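Local coordinates for ABC transporter binding protein AcbH (Actinoplanes, PDB 3OO8), which serves as the extracellular solute receptor of an ABC transporter, binding beta-D-galactopyranose with exclusive preference, at residues G114-D119 with G340-L345; F331-H336 with A347-D352. The protein carries 2 engineered substitutions. All blocks are in the same frame, centred on the assembly; numbering follows the deposited sequence.

Contact 1 of 2, residues G114-D119 with G340-L345; sequences GGTFND and GLANGL. With SO4 (sulfate ion), chain D.
The methyl CG2 of Thr-116 rests on the methyl of Ala-342, with CG2 3.6 Å from Ala-342 CB. The Thr-116 torsion, chi1 -61°, puts CG2 opposite the backbone N and lets OG1 stand beside that N. The same methyl lies above one face of the neighbouring Phe-117 ring, displaced toward the rim. Phe-117 starts away from 340-345, but its length brings one ring side back: CE1 lies 4.1 Å from Leu-341 CB, and CD1 and CE1 run obliquely past the peptide that joins Leu-341 to Ala-342. A large flat hydrocarbon suits this buried place, where Trp-110 and Glu-328 also meet the ring. The small side chain of Ala-342 suits the tight meeting with the Thr-116 methyl, and the Ala-342 N beside the ring is bonded to Glu-328.

Residues 114-116 form a short 3-10 turn after helix 107-113, and Asn-118 is the N-cap of the next helix, its OD1 accepting from Ala-121 N. This helix-to-helix loop of the class 2 solute-binding fold thus meets the loop that leaves strand 339-340, where Ala-342 to Leu-345 make a type II beta turn with Gly-344 in the third position, where the positive phi favours glycine.

Asn-343 N donates to Thr-116 O at 2.8 Å, almost straight at 173°, with the donor nearly in line with the carbonyl. The Asn-343 amide folds back over this oxygen, CG 3.3 Å from Thr-116 O, without a second bond to it. A water accepts from Asn-118 N at 2.8 Å and donates to Leu-341 O. At the new helix's start, Asp-119 N donates to O3 of a sulfate, probably from the crystallisation liquor, at 2.8 Å.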
# COMPACT_ATOMS: atom_id res chain seq x y z
N GLY A 114 -14.59 -16.38 -2.90
CA GLY A 114 -13.25 -16.79 -2.51
C GLY A 114 -12.39 -17.40 -3.60
O GLY A 114 -11.18 -17.23 -3.60
N GLY A 115 -13.00 -18.12 -4.55
CA GLY A 115 -12.27 -18.79 -5.62
C GLY A 115 -11.54 -17.83 -6.54
O GLY A 115 -10.64 -18.23 -7.28
N THR A 116 -11.91 -16.56 -6.45
CA THR A 116 -11.37 -15.53 -7.34
C THR A 116 -10.10 -14.88 -6.80
O THR A 116 -9.38 -14.16 -7.54
CB THR A 116 -12.46 -14.48 -7.57
OG1 THR A 116 -13.58 -15.15 -8.19
CG2 THR A 116 -11.97 -13.30 -8.45
N PHE A 117 -9.82 -15.14 -5.52
CA PHE A 117 -8.74 -14.45 -4.84
C PHE A 117 -7.65 -15.35 -4.26
O PHE A 117 -7.96 -16.45 -3.78
CB PHE A 117 -9.30 -13.56 -3.73
CG PHE A 117 -10.20 -12.51 -4.27
CD1 PHE A 117 -9.65 -11.38 -4.85
CD2 PHE A 117 -11.58 -12.69 -4.29
CE1 PHE A 117 -10.48 -10.38 -5.37
CE2 PHE A 117 -12.42 -11.72 -4.84
CZ PHE A 117 -11.87 -10.57 -5.37
N ASN A 118 -6.41 -14.86 -4.28
CA ASN A 118 -5.29 -15.64 -3.71
C ASN A 118 -5.18 -15.54 -2.18
O ASN A 118 -5.95 -14.84 -1.51
CB ASN A 118 -3.96 -15.35 -4.41
CG ASN A 118 -3.41 -13.99 -4.08
OD1 ASN A 118 -3.89 -13.28 -3.20
ND2 ASN A 118 -2.34 -13.62 -4.78
N ASP A 119 -4.18 -16.22 -1.64
CA ASP A 119 -4.03 -16.22 -0.19
C ASP A 119 -3.73 -14.83 0.37
O ASP A 119 -4.26 -14.45 1.41
CB ASP A 119 -3.00 -17.26 0.25
CG ASP A 119 -3.56 -18.70 0.23
OD1 ASP A 119 -4.76 -18.93 -0.03
OD2 ASP A 119 -2.76 -19.64 0.48
N GLY A 340 -6.58 -4.46 -10.12
CA GLY A 340 -7.46 -5.43 -9.46
C GLY A 340 -6.72 -6.60 -8.82
O GLY A 340 -5.66 -7.03 -9.31
N LEU A 341 -7.32 -7.18 -7.78
CA LEU A 341 -6.74 -8.35 -7.10
C LEU A 341 -7.27 -9.67 -7.63
O LEU A 341 -6.73 -10.73 -7.29
CB LEU A 341 -6.99 -8.33 -5.58
CG LEU A 341 -6.14 -7.37 -4.76
CD1 LEU A 341 -6.58 -5.92 -4.94
CD2 LEU A 341 -6.22 -7.79 -3.27
N ALA A 342 -8.29 -9.61 -8.49
CA ALA A 342 -8.87 -10.86 -8.99
C ALA A 342 -7.86 -11.71 -9.77
O ALA A 342 -7.10 -11.19 -10.60
CB ALA A 342 -10.09 -10.55 -9.84
N ASN A 343 -7.83 -13.01 -9.50
CA ASN A 343 -6.87 -13.88 -10.21
C ASN A 343 -7.06 -13.82 -11.74
O ASN A 343 -8.17 -13.95 -12.23
CB ASN A 343 -7.03 -15.34 -9.79
CG ASN A 343 -6.51 -15.62 -8.41
OD1 ASN A 343 -5.63 -14.92 -7.90
ND2 ASN A 343 -7.05 -16.66 -7.77
N GLY A 344 -5.96 -13.62 -12.46
CA GLY A 344 -5.99 -13.66 -13.92
C GLY A 344 -6.61 -12.44 -14.57
O GLY A 344 -6.87 -12.42 -15.79
N LEU A 345 -6.84 -11.39 -13.80
CA LEU A 345 -7.41 -10.21 -14.42
C LEU A 345 -6.33 -9.30 -15.00
O LEU A 345 -5.49 -8.78 -14.27
CB LEU A 345 -8.31 -9.45 -13.43
CG LEU A 345 -8.70 -8.09 -13.98
CD1 LEU A 345 -9.54 -8.19 -15.26
CD2 LEU A 345 -9.44 -7.27 -12.92
S SO4 D . -1.67 -18.50 -3.65
O1 SO4 D . -0.98 -19.54 -2.87
O2 SO4 D . -1.69 -18.91 -5.05
O3 SO4 D . -3.03 -18.36 -3.13
O4 SO4 D . -0.95 -17.23 -3.55
O HOH W 1 -5.91 -12.41 -5.45

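Contact 2 of 2, residues F331-H336 with A347-D352; sequences FLKTDH and APTYND
Two type I beta turns, Leu-332 to Asp-335 following helix 325-332 and Ala-347 to Tyr-350 in the loop leading into helix 352-363, bring Lys-333 and Thr-349 face to face, their CA atoms 5.8 Å apart. Thr-349 turns its side chain toward the other turn, and both branches touch backbone there: OG1 comes within 3.7 Å of Lys-333 CA, and CG2 lies 3.8 Å from Lys-333 O. A beta-branched residue suits this place, offering a methyl for packing and a hydroxyl for water. The first torsion, chi1 52°, sets OG1 between the backbone N and the carbonyl carbon, where one water bridges it to Leu-332 O. The Lys-333 side chain starts away from Thr-349, and NZ is bonded back to Ala-330 O.

Deeper in, the Leu-332 methyl CD1 meets the phenol end of Tyr-350 at the ring edge, close to the ring plane and 3.8 Å from OH. Tyrosine suits the place: its ring edge and OH lie beside the leucine methyl, while OH accepts a hydrogen bond from Gly-340 N.

Asn-351 spends both ends of its amide. ND2 donates to His-336 O at 3.0 Å, on a lone pair in the carbonyl plane, though the bond is bent to 138° and the carbonyl lies 28° out of the amide plane. OD1 accepts from Gln-354 N, making Asn-351 the N-cap of helix 352-363. A second water joins His-336 ND1 to Thr-349 O. With one direct hydrogen bond and two waters across it, the seam depends largely on solvent for its polar links.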
# COMPACT_ATOMS: atom_id res chain seq x y z
N PHE A 331 -14.52 -0.50 -12.68
CA PHE A 331 -14.09 0.63 -11.85
C PHE A 331 -12.76 1.22 -12.32
O PHE A 331 -12.50 2.44 -12.25
CB PHE A 331 -13.95 0.20 -10.38
CG PHE A 331 -13.54 1.30 -9.49
CD1 PHE A 331 -14.48 2.21 -9.03
CD2 PHE A 331 -12.20 1.48 -9.12
CE1 PHE A 331 -14.10 3.26 -8.20
CE2 PHE A 331 -11.84 2.52 -8.30
CZ PHE A 331 -12.78 3.42 -7.84
N LEU A 332 -11.87 0.33 -12.77
CA LEU A 332 -10.51 0.75 -13.12
C LEU A 332 -10.31 1.31 -14.54
O LEU A 332 -9.21 1.73 -14.88
CB LEU A 332 -9.51 -0.38 -12.84
CG LEU A 332 -9.42 -0.77 -11.35
CD1 LEU A 332 -8.59 -2.05 -11.27
CD2 LEU A 332 -8.74 0.35 -10.57
N LYS A 333 -11.36 1.36 -15.34
CA LYS A 333 -11.21 1.84 -16.73
C LYS A 333 -10.43 3.15 -16.84
O LYS A 333 -9.57 3.30 -17.72
CB LYS A 333 -12.59 2.01 -17.39
CG LYS A 333 -13.29 0.72 -17.71
CD LYS A 333 -14.56 1.00 -18.56
CE LYS A 333 -15.55 1.91 -17.81
NZ LYS A 333 -16.37 1.25 -16.72
N THR A 334 -10.74 4.10 -15.96
CA THR A 334 -10.10 5.41 -16.01
C THR A 334 -9.00 5.59 -14.95
O THR A 334 -8.51 6.70 -14.79
CB THR A 334 -11.12 6.55 -15.80
OG1 THR A 334 -11.77 6.43 -14.52
CG2 THR A 334 -12.18 6.56 -16.89
N ASP A 335 -8.61 4.52 -14.28
CA ASP A 335 -7.57 4.56 -13.25
C ASP A 335 -6.29 4.01 -13.89
O ASP A 335 -6.27 2.87 -14.32
CB ASP A 335 -7.99 3.67 -12.08
CG ASP A 335 -7.03 3.74 -10.87
OD1 ASP A 335 -5.79 3.79 -11.05
OD2 ASP A 335 -7.52 3.69 -9.71
N HIS A 336 -5.24 4.81 -13.96
CA HIS A 336 -4.04 4.38 -14.65
C HIS A 336 -2.99 3.64 -13.85
O HIS A 336 -2.01 3.18 -14.43
CB HIS A 336 -3.40 5.58 -15.35
CG HIS A 336 -4.30 6.27 -16.32
ND1 HIS A 336 -4.85 5.62 -17.41
CD2 HIS A 336 -4.76 7.54 -16.38
CE1 HIS A 336 -5.61 6.46 -18.08
NE2 HIS A 336 -5.57 7.64 -17.48
N ALA A 347 -7.02 -6.24 -17.28
CA ALA A 347 -8.07 -5.43 -17.91
C ALA A 347 -7.60 -4.82 -19.23
O ALA A 347 -6.41 -4.50 -19.39
CB ALA A 347 -8.55 -4.34 -16.95
N PRO A 348 -8.54 -4.63 -20.17
CA PRO A 348 -8.17 -4.14 -21.50
C PRO A 348 -7.63 -2.74 -21.48
O PRO A 348 -7.00 -2.29 -22.44
CB PRO A 348 -9.49 -4.17 -22.29
CG PRO A 348 -10.57 -4.46 -21.28
CD PRO A 348 -9.94 -5.09 -20.08
N THR A 349 -7.87 -2.03 -20.39
CA THR A 349 -7.38 -0.66 -20.27
C THR A 349 -6.00 -0.55 -19.59
O THR A 349 -5.43 0.54 -19.55
CB THR A 349 -8.37 0.21 -19.46
OG1 THR A 349 -8.67 -0.45 -18.23
CG2 THR A 349 -9.68 0.44 -20.22
N TYR A 350 -5.47 -1.63 -19.03
CA TYR A 350 -4.20 -1.52 -18.33
C TYR A 350 -3.02 -1.10 -19.24
O TYR A 350 -2.91 -1.57 -20.37
CB TYR A 350 -3.79 -2.83 -17.68
CG TYR A 350 -4.57 -3.29 -16.47
CD1 TYR A 350 -5.40 -2.43 -15.75
CD2 TYR A 350 -4.34 -4.55 -15.97
CE1 TYR A 350 -6.09 -2.88 -14.61
CE2 TYR A 350 -5.00 -5.02 -14.83
CZ TYR A 350 -5.86 -4.17 -14.16
OH TYR A 350 -6.52 -4.65 -13.06
N ASN A 351 -2.16 -0.22 -18.72
CA ASN A 351 -0.86 0.06 -19.33
C ASN A 351 0.22 -0.97 -18.88
O ASN A 351 -0.05 -1.90 -18.10
CB ASN A 351 -0.44 1.49 -19.03
CG ASN A 351 -0.33 1.76 -17.55
OD1 ASN A 351 0.17 0.92 -16.81
ND2 ASN A 351 -0.78 2.94 -17.11
N ASP A 352 1.44 -0.81 -19.38
CA ASP A 352 2.47 -1.79 -19.13
C ASP A 352 2.84 -1.87 -17.64
O ASP A 352 3.13 -2.96 -17.14
CB ASP A 352 3.70 -1.50 -20.00
CG ASP A 352 3.49 -1.91 -21.44
OD1 ASP A 352 2.58 -2.73 -21.70
OD2 ASP A 352 4.25 -1.42 -22.31
O HOH W 2 -6.98 0.65 -16.38
O HOH W 3 -4.85 2.38 -17.53

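In the fold
Both contacts are partly buried and use the loop between strand 339-340 and helix 352-363, whose earlier part serves contact 1 and later part contact 2. Contact 1 joins it to a loop 221 residues away in sequence, contact 2 to the nearby end of helix 325-332. They meet at Gly-340 and Tyr-350, and Leu-345 packs on the tyrosine. Each has a buried aromatic and an asparagine that N-caps the helix that follows, but contact 1 closes with a straight backbone bond and one bridging water, contact 2 with a bent side-chain bond and two. The side chain of Leu-341 is about 10 Å from that of Arg-373, which binds galactose in a structure of this protein; contact 2 is away from the sugar site.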